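Local coordinates for protein insulinase family protease (Yersinia pestis, PDB 3GO9) that is predicted to be an insulinase-family (M16) protease, but has a degenerate zinc-binding motif, so that peptidase activity remains unproven, at residues S60-F70 with S180-T191; D267-T275 with Q434-L443. One frame throughout, in Å; residues are numbered along the deposited sequence.

How the contacts relate
Contacts 1 and 2 lie in different parts of a single chain, their centres about 31 Å apart and their nearest atoms about 12 Å, so they do not meet. Both segments of contact 1 precede those of contact 2 in the chain. Contact 1 joins two loops beside the seven-strand mixed sheet, just ahead of helices 70-80 and 196-206; contact 2 pairs two inner strands of the separate five-strand mixed sheet. Helix 170-175 provides a connection through two salt bridges, Arg173 to Asp185 of contact 1 and Arg175 to Asp274 of contact 2. The pair illustrates how a chain combining two peptidase-clan sequence families uses loop packing in one sheet region and strand pairing in another.

Contact 1 of 2, residues S60-F70 with S180-T191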
loop_
_atom_site.group_PDB
_atom_site.type_symbol
_atom_site.label_atom_id
_atom_site.label_comp_id
_atom_site.label_asym_id
_atom_site.label_seq_id
_atom_site.Cartn_x
_atom_site.Cartn_y
_atom_site.Cartn_z
ATOM N N SER A 60 4.495 3.536 15.825
ATOM C CA SER A 60 3.845 3.666 17.129
ATOM C C SER A 60 3.847 2.399 17.927
ATOM O O SER A 60 3.724 2.457 19.161
ATOM C CB SER A 60 2.436 4.155 16.949
ATOM O OG SER A 60 1.696 3.356 16.059
ATOM N N LEU A 61 3.967 1.240 17.272
ATOM C CA LEU A 61 4.078 0.003 18.022
ATOM C C LEU A 61 5.379 -0.055 18.850
ATOM O O LEU A 61 5.429 -0.841 19.819
ATOM C CB LEU A 61 3.953 -1.222 17.124
ATOM C CG LEU A 61 2.665 -1.493 16.439
ATOM C CD1 LEU A 61 2.779 -2.541 15.344
ATOM C CD2 LEU A 61 1.564 -1.890 17.491
ATOM N N SER A 62 6.388 0.777 18.560
ATOM C CA SER A 62 7.640 0.829 19.340
ATOM C C SER A 62 7.505 1.612 20.620
ATOM O O SER A 62 8.437 1.634 21.435
ATOM C CB SER A 62 8.740 1.564 18.568
ATOM O OG SER A 62 9.184 0.871 17.448
ATOM N N GLU A 63 6.408 2.355 20.747
ATOM C CA GLU A 63 6.204 3.269 21.869
ATOM C C GLU A 63 5.599 2.614 23.083
ATOM O O GLU A 63 4.568 1.941 22.955
ATOM C CB GLU A 63 5.218 4.381 21.436
ATOM C CG GLU A 63 5.798 5.303 20.359
ATOM C CD GLU A 63 4.762 6.189 19.681
ATOM O OE1 GLU A 63 3.546 6.141 20.046
ATOM O OE2 GLU A 63 5.159 6.991 18.785
ATOM N N ASN A 64 6.183 2.851 24.240
ATOM C CA ASN A 64 5.532 2.513 25.496
ATOM C C ASN A 64 4.614 3.650 25.876
ATOM O O ASN A 64 4.521 4.617 25.141
ATOM C CB ASN A 64 6.551 2.122 26.558
ATOM C CG ASN A 64 7.437 3.264 27.059
ATOM O OD1 ASN A 64 7.017 4.417 27.156
ATOM N ND2 ASN A 64 8.687 2.920 27.450
ATOM N N THR A 65 3.892 3.562 27.019
ATOM C CA THR A 65 2.966 4.637 27.292
ATOM C C THR A 65 3.577 5.947 27.696
ATOM O O THR A 65 2.864 6.945 27.647
ATOM C CB THR A 65 1.899 4.273 28.344
ATOM O OG1 THR A 65 2.557 3.858 29.519
ATOM C CG2 THR A 65 1.044 3.182 27.833
ATOM N N GLN A 66 4.872 5.977 27.997
ATOM C CA GLN A 66 5.573 7.217 28.268
ATOM C C GLN A 66 6.122 7.844 26.988
ATOM O O GLN A 66 6.901 8.814 27.080
ATOM C CB GLN A 66 6.713 6.958 29.247
ATOM C CG GLN A 66 6.212 6.288 30.541
ATOM C CD GLN A 66 5.062 7.024 31.135
ATOM O OE1 GLN A 66 3.920 6.554 31.114
ATOM N NE2 GLN A 66 5.344 8.200 31.679
ATOM N N GLU A 67 5.819 7.228 25.842
ATOM C CA GLU A 67 6.415 7.609 24.545
ATOM C C GLU A 67 5.390 7.852 23.472
ATOM O O GLU A 67 5.729 7.852 22.292
ATOM C CB GLU A 67 7.404 6.541 24.050
ATOM C CG GLU A 67 8.603 6.358 25.028
ATOM C CD GLU A 67 9.413 5.107 24.763
ATOM O OE1 GLU A 67 8.895 4.113 24.152
ATOM O OE2 GLU A 67 10.616 5.120 25.144
ATOM N N VAL A 68 4.128 8.013 23.867
ATOM C CA VAL A 68 3.036 8.169 22.947
ATOM C C VAL A 68 3.323 9.352 22.034
ATOM O O VAL A 68 3.651 10.456 22.497
ATOM C CB VAL A 68 1.720 8.403 23.729
ATOM C CG1 VAL A 68 0.612 8.825 22.795
ATOM C CG2 VAL A 68 1.362 7.136 24.559
ATOM N N GLY A 69 3.250 9.095 20.734
ATOM C CA GLY A 69 3.422 10.144 19.729
ATOM C C GLY A 69 4.880 10.427 19.369
ATOM O O GLY A 69 5.144 11.284 18.495
ATOM N N PHE A 70 5.835 9.776 20.050
ATOM C CA PHE A 70 7.261 10.039 19.806
ATOM C C PHE A 70 7.654 9.744 18.357
ATOM O O PHE A 70 8.355 10.548 17.727
ATOM C CB PHE A 70 8.165 9.246 20.765
ATOM C CG PHE A 70 8.333 9.836 22.129
ATOM C CD1 PHE A 70 7.510 10.828 22.636
ATOM C CD2 PHE A 70 9.394 9.403 22.909
ATOM C CE1 PHE A 70 7.769 11.368 23.878
ATOM C CE2 PHE A 70 9.633 9.923 24.142
ATOM C CZ PHE A 70 8.816 10.890 24.644
ATOM N N SER A 180 -3.522 -5.779 17.624
ATOM C CA SER A 180 -2.472 -5.236 18.494
ATOM C C SER A 180 -2.217 -3.759 18.269
ATOM O O SER A 180 -1.300 -3.218 18.877
ATOM C CB SER A 180 -1.151 -5.977 18.262
ATOM O OG SER A 180 -0.556 -5.609 17.041
ATOM N N LEU A 181 -3.000 -3.149 17.391
ATOM C CA LEU A 181 -2.781 -1.760 16.983
ATOM C C LEU A 181 -3.584 -0.797 17.839
ATOM O O LEU A 181 -3.404 0.427 17.769
ATOM C CB LEU A 181 -3.155 -1.592 15.536
ATOM C CG LEU A 181 -2.479 -2.542 14.528
ATOM C CD1 LEU A 181 -2.819 -2.067 13.118
ATOM C CD2 LEU A 181 -1.037 -2.612 14.826
ATOM N N ILE A 182 -4.495 -1.343 18.638
ATOM C CA ILE A 182 -5.246 -0.535 19.603
ATOM C C ILE A 182 -4.381 0.194 20.590
ATOM O O ILE A 182 -3.519 -0.368 21.283
ATOM C CB ILE A 182 -6.250 -1.427 20.392
ATOM C CG1 ILE A 182 -7.166 -2.113 19.438
ATOM C CG2 ILE A 182 -7.078 -0.564 21.309
ATOM C CD1 ILE A 182 -7.804 -1.163 18.509
ATOM N N GLY A 183 -4.673 1.475 20.769
ATOM C CA GLY A 183 -3.904 2.310 21.645
ATOM C C GLY A 183 -2.538 2.729 21.129
ATOM O O GLY A 183 -1.775 3.417 21.825
ATOM N N HIS A 184 -2.276 2.412 19.868
ATOM C CA HIS A 184 -1.099 2.858 19.148
ATOM C C HIS A 184 -1.403 3.698 17.924
ATOM O O HIS A 184 -0.703 3.586 16.897
ATOM C CB HIS A 184 -0.267 1.658 18.739
ATOM C CG HIS A 184 0.306 0.919 19.907
ATOM N ND1 HIS A 184 1.369 1.419 20.627
ATOM C CD2 HIS A 184 -0.027 -0.250 20.487
ATOM C CE1 HIS A 184 1.662 0.589 21.613
ATOM N NE2 HIS A 184 0.842 -0.439 21.538
ATOM N N ASP A 185 -2.422 4.556 17.980
ATOM C CA ASP A 185 -2.663 5.524 16.893
ATOM C C ASP A 185 -1.382 6.261 16.510
ATOM O O ASP A 185 -0.730 6.897 17.367
ATOM C CB ASP A 185 -3.644 6.604 17.296
ATOM C CG ASP A 185 -5.014 6.147 17.453
ATOM O OD1 ASP A 185 -5.311 4.914 17.421
ATOM O OD2 ASP A 185 -5.832 7.104 17.608
ATOM N N PRO A 186 -1.001 6.212 15.232
ATOM C CA PRO A 186 0.324 6.702 14.796
ATOM C C PRO A 186 0.468 8.221 14.718
ATOM O O PRO A 186 1.593 8.708 14.577
ATOM C CB PRO A 186 0.528 6.039 13.430
ATOM C CG PRO A 186 -0.798 5.545 13.011
ATOM C CD PRO A 186 -1.672 5.380 14.228
ATOM N N GLY A 187 -0.627 8.954 14.769
ATOM C CA GLY A 187 -0.514 10.422 14.657
ATOM C C GLY A 187 -0.909 11.128 15.946
ATOM O O GLY A 187 -1.255 12.331 15.868
ATOM N N GLN A 188 -0.855 10.427 17.084
ATOM C CA GLN A 188 -1.307 10.977 18.407
ATOM C C GLN A 188 -0.365 12.098 18.793
ATOM O O GLN A 188 0.818 11.967 18.636
ATOM C CB GLN A 188 -1.236 9.942 19.558
ATOM C CG GLN A 188 -1.983 8.645 19.371
ATOM C CD GLN A 188 -1.776 7.529 20.476
ATOM O OE1 GLN A 188 -2.477 7.565 21.488
ATOM N NE2 GLN A 188 -0.851 6.521 20.250
ATOM N N PRO A 189 -0.888 13.211 19.341
ATOM C CA PRO A 189 0.057 14.182 19.864
ATOM C C PRO A 189 0.797 13.684 21.102
ATOM O O PRO A 189 0.273 12.876 21.871
ATOM C CB PRO A 189 -0.839 15.367 20.223
ATOM C CG PRO A 189 -1.842 15.348 19.199
ATOM C CD PRO A 189 -2.177 13.863 19.026
ATOM N N VAL A 190 2.004 14.188 21.291
ATOM C CA VAL A 190 2.781 13.852 22.484
ATOM C C VAL A 190 2.179 14.474 23.762
ATOM O O VAL A 190 1.547 15.507 23.684
ATOM C CB VAL A 190 4.230 14.302 22.341
ATOM C CG1 VAL A 190 4.905 13.523 21.169
ATOM C CG2 VAL A 190 4.339 15.829 22.155
ATOM N N THR A 191 2.409 13.823 24.908
ATOM C CA THR A 191 2.119 14.431 26.223
ATOM C C THR A 191 3.097 15.549 26.527
ATOM O O THR A 191 4.298 15.393 26.415
ATOM C CB THR A 191 2.195 13.386 27.321
ATOM O OG1 THR A 191 1.418 12.252 26.907
ATOM C CG2 THR A 191 1.627 13.930 28.647
HETATM O O HOH W 1 3.824 7.927 16.795
HETATM O O HOH W 2 1.598 4.364 20.789
HETATM O O HOH W 3 1.601 7.700 18.132
HETATM O O HOH W 4 3.197 9.724 27.074
HETATM O O HOH W 5 3.983 11.424 25.022
HETATM O O HOH W 6 3.208 13.108 17.808
#
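Glu63 OE1 takes a hydrogen bond from a water at 2.7 Å that also bonds His184 ND1, and the backbone N of Gly69 grips the same oxygen at 3.0 Å, from above the carboxylate plane. A second water lies within bonding distance of OE1 and Asp185 O but cannot serve every acceptor around it. The other oxygen, OE2, accepts from Ala71 N at the start of helix 70-80, where the helix end would probably favour a negative charge. A shorter direct bond runs from Ser60 OG to His184 O, 2.6 Å; OG sits between the backbone N and the carbonyl carbon (chi1 54°), which turns it to that carbonyl. His184 answers with only a weak, bent bond from ND1 to Ser60 O. Over the same imidazole, Leu61 CD2 makes an off-centre CH-pi contact and lies 3.8 Å from Leu181 CD2. Val68 CG1 rests against the amide of Gln188, whose NE2 is held by Asp185 O at 2.9 Å. Gly69, at the N-cap, packs its CA 3.4 Å from Gln188 O. The loops meet where helix 70-80 begins, at the place of the M16 HXXEH motif; only its first His is kept, His72, which binds zinc with Asp158 and Ile160.

Contact 2 of 2, residues D267-T275 with Q434-L443; sequences DTLSLMWDT and QLSQDTTLVL
Trp273 lays one face of its indole over Thr439, whose OG1 stands 3.4 Å above the ring plane, offset toward the rim. Thr439 CB adds a CH-pi contact 3.9 Å from the centroid of the six-membered ring. The indole is also fixed in rotation: NE1 donates a nearly straight bond of 2.9 Å to Gln437 O, which lies close to the ring plane, although the donor stands above the plane of that carbonyl. CG lies anti to the carbonyl carbon (chi1 -67°), and from there the ring reaches the turn between helix 424-435 and strand 440-446. Thr439 OG1, anti to the backbone N (chi1 -159°), is directed back to Met272 O at 3.2 Å, from above the carbonyl plane and in addition to the bond from Thr440 N. A water gives Met272 O and Asp438 O one hydrogen bond each and accepts from Thr440 OG1, so the end of the strand pair is sewn to the turn.

Beyond this corner the strands run antiparallel; the axes of 267-275 and 440-443 approach to 4.6 Å, with 162° between their N-to-C directions. Ser270 with Val442 and Met272 with Thr440 are hydrogen-bonded pairs, the bond from Ser270 N to Val442 O being 2.8 Å. Leu269 and Leu271 share a face with Leu441 and Leu443, and Leu443 CD1 packs 4.0 Å from Leu269 CB. On the other face, Ser270 OG bonds His333, a zinc ligand with Asp320, and probably helps to orient it.

Within the five-strand sheet, strand 267-276 lies between strands 440-446 and 327-336. Its leucine face is covered by helix 341-358, touching Leu269 and Leu271, while helix 454-465 packs on Thr439, Leu441 and Leu443.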
loop_
_atom_site.group_PDB
_atom_site.type_symbol
_atom_site.label_atom_id
_atom_site.label_comp_id
_atom_site.label_asym_id
_atom_site.label_seq_id
_atom_site.Cartn_x
_atom_site.Cartn_y
_atom_site.Cartn_z
ATOM N N ASP A 267 -25.014 6.816 1.260
ATOM C CA ASP A 267 -24.551 5.511 1.801
ATOM C C ASP A 267 -23.491 4.898 0.905
ATOM O O ASP A 267 -23.504 5.092 -0.299
ATOM C CB ASP A 267 -25.701 4.496 1.939
ATOM C CG ASP A 267 -26.696 4.844 3.029
ATOM O OD1 ASP A 267 -26.511 5.862 3.708
ATOM O OD2 ASP A 267 -27.694 4.107 3.200
ATOM N N THR A 268 -22.609 4.091 1.496
ATOM C CA THR A 268 -21.877 3.105 0.710
ATOM C C THR A 268 -22.095 1.773 1.381
ATOM O O THR A 268 -21.723 1.618 2.529
ATOM C CB THR A 268 -20.369 3.386 0.652
ATOM O OG1 THR A 268 -20.172 4.643 -0.035
ATOM C CG2 THR A 268 -19.654 2.288 -0.083
ATOM N N LEU A 269 -22.740 0.834 0.707
ATOM C CA LEU A 269 -22.728 -0.538 1.155
ATOM C C LEU A 269 -21.560 -1.269 0.528
ATOM O O LEU A 269 -21.449 -1.334 -0.707
ATOM C CB LEU A 269 -24.057 -1.239 0.735
ATOM C CG LEU A 269 -24.093 -2.737 1.067
ATOM C CD1 LEU A 269 -24.027 -2.885 2.598
ATOM C CD2 LEU A 269 -25.345 -3.403 0.538
ATOM N N SER A 270 -20.690 -1.837 1.375
ATOM C CA SER A 270 -19.541 -2.589 0.895
ATOM C C SER A 270 -19.812 -4.078 1.139
ATOM O O SER A 270 -20.267 -4.466 2.215
ATOM C CB SER A 270 -18.245 -2.124 1.541
ATOM O OG SER A 270 -17.987 -0.729 1.186
ATOM N N LEU A 271 -19.598 -4.865 0.100
ATOM C CA LEU A 271 -19.645 -6.323 0.168
ATOM C C LEU A 271 -18.183 -6.711 0.227
ATOM O O LEU A 271 -17.428 -6.551 -0.767
ATOM C CB LEU A 271 -20.345 -6.916 -1.086
ATOM C CG LEU A 271 -21.707 -6.345 -1.468
ATOM C CD1 LEU A 271 -22.248 -7.159 -2.686
ATOM C CD2 LEU A 271 -22.730 -6.320 -0.365
HETATM N N MSE A 272 -17.744 -7.227 1.385
HETATM C CA MSE A 272 -16.309 -7.404 1.675
HETATM C C MSE A 272 -15.932 -8.831 1.885
HETATM O O MSE A 272 -16.687 -9.584 2.478
HETATM C CB MSE A 272 -15.850 -6.781 3.010
HETATM C CG MSE A 272 -16.585 -5.645 3.585
HETATM SE SE MSE A 272 -15.182 -4.428 3.997
HETATM C CE MSE A 272 -15.009 -4.116 2.111
ATOM N N TRP A 273 -14.728 -9.180 1.466
ATOM C CA TRP A 273 -14.105 -10.454 1.833
ATOM C C TRP A 273 -12.691 -10.169 2.372
ATOM O O TRP A 273 -11.948 -9.357 1.804
ATOM C CB TRP A 273 -14.001 -11.361 0.609
ATOM C CG TRP A 273 -15.293 -11.849 0.062
ATOM C CD1 TRP A 273 -15.858 -13.060 0.309
ATOM C CD2 TRP A 273 -16.183 -11.167 -0.835
ATOM N NE1 TRP A 273 -17.054 -13.183 -0.362
ATOM C CE2 TRP A 273 -17.278 -12.033 -1.074
ATOM C CE3 TRP A 273 -16.200 -9.890 -1.418
ATOM C CZ2 TRP A 273 -18.357 -11.679 -1.903
ATOM C CZ3 TRP A 273 -17.292 -9.537 -2.243
ATOM C CH2 TRP A 273 -18.346 -10.447 -2.477
ATOM N N ASP A 274 -12.305 -10.849 3.456
ATOM C CA ASP A 274 -11.072 -10.598 4.143
ATOM C C ASP A 274 -10.486 -11.985 4.423
ATOM O O ASP A 274 -11.210 -12.873 4.886
ATOM C CB ASP A 274 -11.372 -9.851 5.430
ATOM C CG ASP A 274 -10.317 -10.083 6.493
ATOM O OD1 ASP A 274 -9.273 -9.426 6.403
ATOM O OD2 ASP A 274 -10.558 -10.903 7.399
ATOM N N THR A 275 -9.259 -12.209 4.007
ATOM C CA THR A 275 -8.627 -13.536 4.179
ATOM C C THR A 275 -7.140 -13.368 4.459
ATOM O O THR A 275 -6.582 -12.317 4.181
ATOM C CB THR A 275 -8.771 -14.388 2.902
ATOM O OG1 THR A 275 -8.161 -13.687 1.826
ATOM C CG2 THR A 275 -10.222 -14.657 2.582
ATOM N N GLN A 434 -15.073 -18.337 -5.065
ATOM C CA GLN A 434 -15.007 -17.022 -4.418
ATOM C C GLN A 434 -16.368 -16.574 -3.902
ATOM O O GLN A 434 -16.516 -16.105 -2.777
ATOM C CB GLN A 434 -14.486 -15.974 -5.384
ATOM C CG GLN A 434 -13.003 -16.016 -5.477
ATOM C CD GLN A 434 -12.458 -15.029 -6.466
ATOM O OE1 GLN A 434 -13.171 -14.137 -6.935
ATOM N NE2 GLN A 434 -11.181 -15.175 -6.793
ATOM N N LEU A 435 -17.377 -16.746 -4.721
ATOM C CA LEU A 435 -18.693 -16.248 -4.363
ATOM C C LEU A 435 -19.451 -17.208 -3.468
ATOM O O LEU A 435 -20.567 -16.883 -3.041
ATOM C CB LEU A 435 -19.503 -15.938 -5.595
ATOM C CG LEU A 435 -18.954 -14.774 -6.415
ATOM C CD1 LEU A 435 -19.747 -14.682 -7.690
ATOM C CD2 LEU A 435 -19.009 -13.474 -5.650
ATOM N N SER A 436 -18.870 -18.367 -3.202
ATOM C CA SER A 436 -19.462 -19.330 -2.259
ATOM C C SER A 436 -18.982 -19.071 -0.810
ATOM O O SER A 436 -19.440 -19.690 0.174
ATOM C CB SER A 436 -19.238 -20.766 -2.752
ATOM O OG SER A 436 -19.852 -20.969 -4.046
ATOM N N GLN A 437 -18.071 -18.130 -0.680
ATOM C CA GLN A 437 -17.673 -17.663 0.627
ATOM C C GLN A 437 -18.573 -16.461 0.950
ATOM O O GLN A 437 -18.710 -15.555 0.144
ATOM C CB GLN A 437 -16.193 -17.292 0.612
ATOM C CG GLN A 437 -15.225 -18.350 -0.063
ATOM C CD GLN A 437 -15.610 -19.824 0.187
ATOM O OE1 GLN A 437 -15.904 -20.228 1.330
ATOM N NE2 GLN A 437 -15.623 -20.628 -0.895
ATOM N N ASP A 438 -19.225 -16.476 2.107
ATOM C CA ASP A 438 -20.196 -15.422 2.415
ATOM C C ASP A 438 -19.469 -14.073 2.411
ATOM O O ASP A 438 -18.400 -13.960 2.965
ATOM C CB ASP A 438 -20.779 -15.620 3.813
ATOM C CG ASP A 438 -21.688 -16.857 3.933
ATOM O OD1 ASP A 438 -21.961 -17.545 2.934
ATOM O OD2 ASP A 438 -22.123 -17.123 5.072
ATOM N N THR A 439 -20.093 -13.081 1.810
ATOM C CA THR A 439 -19.622 -11.716 1.964
ATOM C C THR A 439 -19.951 -11.209 3.371
ATOM O O THR A 439 -20.741 -11.808 4.137
ATOM C CB THR A 439 -20.255 -10.779 0.892
ATOM O OG1 THR A 439 -19.423 -9.626 0.757
ATOM C CG2 THR A 439 -21.669 -10.401 1.264
ATOM N N THR A 440 -19.294 -10.086 3.718
ATOM C CA THR A 440 -19.562 -9.345 4.912
ATOM C C THR A 440 -20.128 -8.010 4.500
ATOM O O THR A 440 -19.489 -7.311 3.707
ATOM C CB THR A 440 -18.303 -9.166 5.720
ATOM O OG1 THR A 440 -17.837 -10.471 6.124
ATOM C CG2 THR A 440 -18.549 -8.316 6.952
ATOM N N LEU A 441 -21.298 -7.669 5.018
ATOM C CA LEU A 441 -21.955 -6.407 4.669
ATOM C C LEU A 441 -21.532 -5.295 5.588
ATOM O O LEU A 441 -21.814 -5.322 6.795
ATOM C CB LEU A 441 -23.471 -6.510 4.685
ATOM C CG LEU A 441 -24.116 -7.599 3.862
ATOM C CD1 LEU A 441 -25.670 -7.533 4.007
ATOM C CD2 LEU A 441 -23.680 -7.485 2.422
ATOM N N VAL A 442 -20.931 -4.262 5.010
ATOM C CA VAL A 442 -20.494 -3.114 5.790
ATOM C C VAL A 442 -21.177 -1.872 5.215
ATOM O O VAL A 442 -20.853 -1.453 4.119
ATOM C CB VAL A 442 -18.985 -2.977 5.759
ATOM C CG1 VAL A 442 -18.610 -1.673 6.536
ATOM C CG2 VAL A 442 -18.285 -4.230 6.330
ATOM N N LEU A 443 -22.076 -1.288 5.975
ATOM C CA LEU A 443 -22.871 -0.135 5.504
ATOM C C LEU A 443 -22.340 1.102 6.177
ATOM O O LEU A 443 -22.449 1.209 7.404
ATOM C CB LEU A 443 -24.323 -0.283 5.884
ATOM C CG LEU A 443 -25.214 0.871 5.378
ATOM C CD1 LEU A 443 -25.244 0.987 3.864
ATOM C CD2 LEU A 443 -26.578 0.711 5.919
HETATM O O HOH W 7 -16.739 -11.968 3.887
#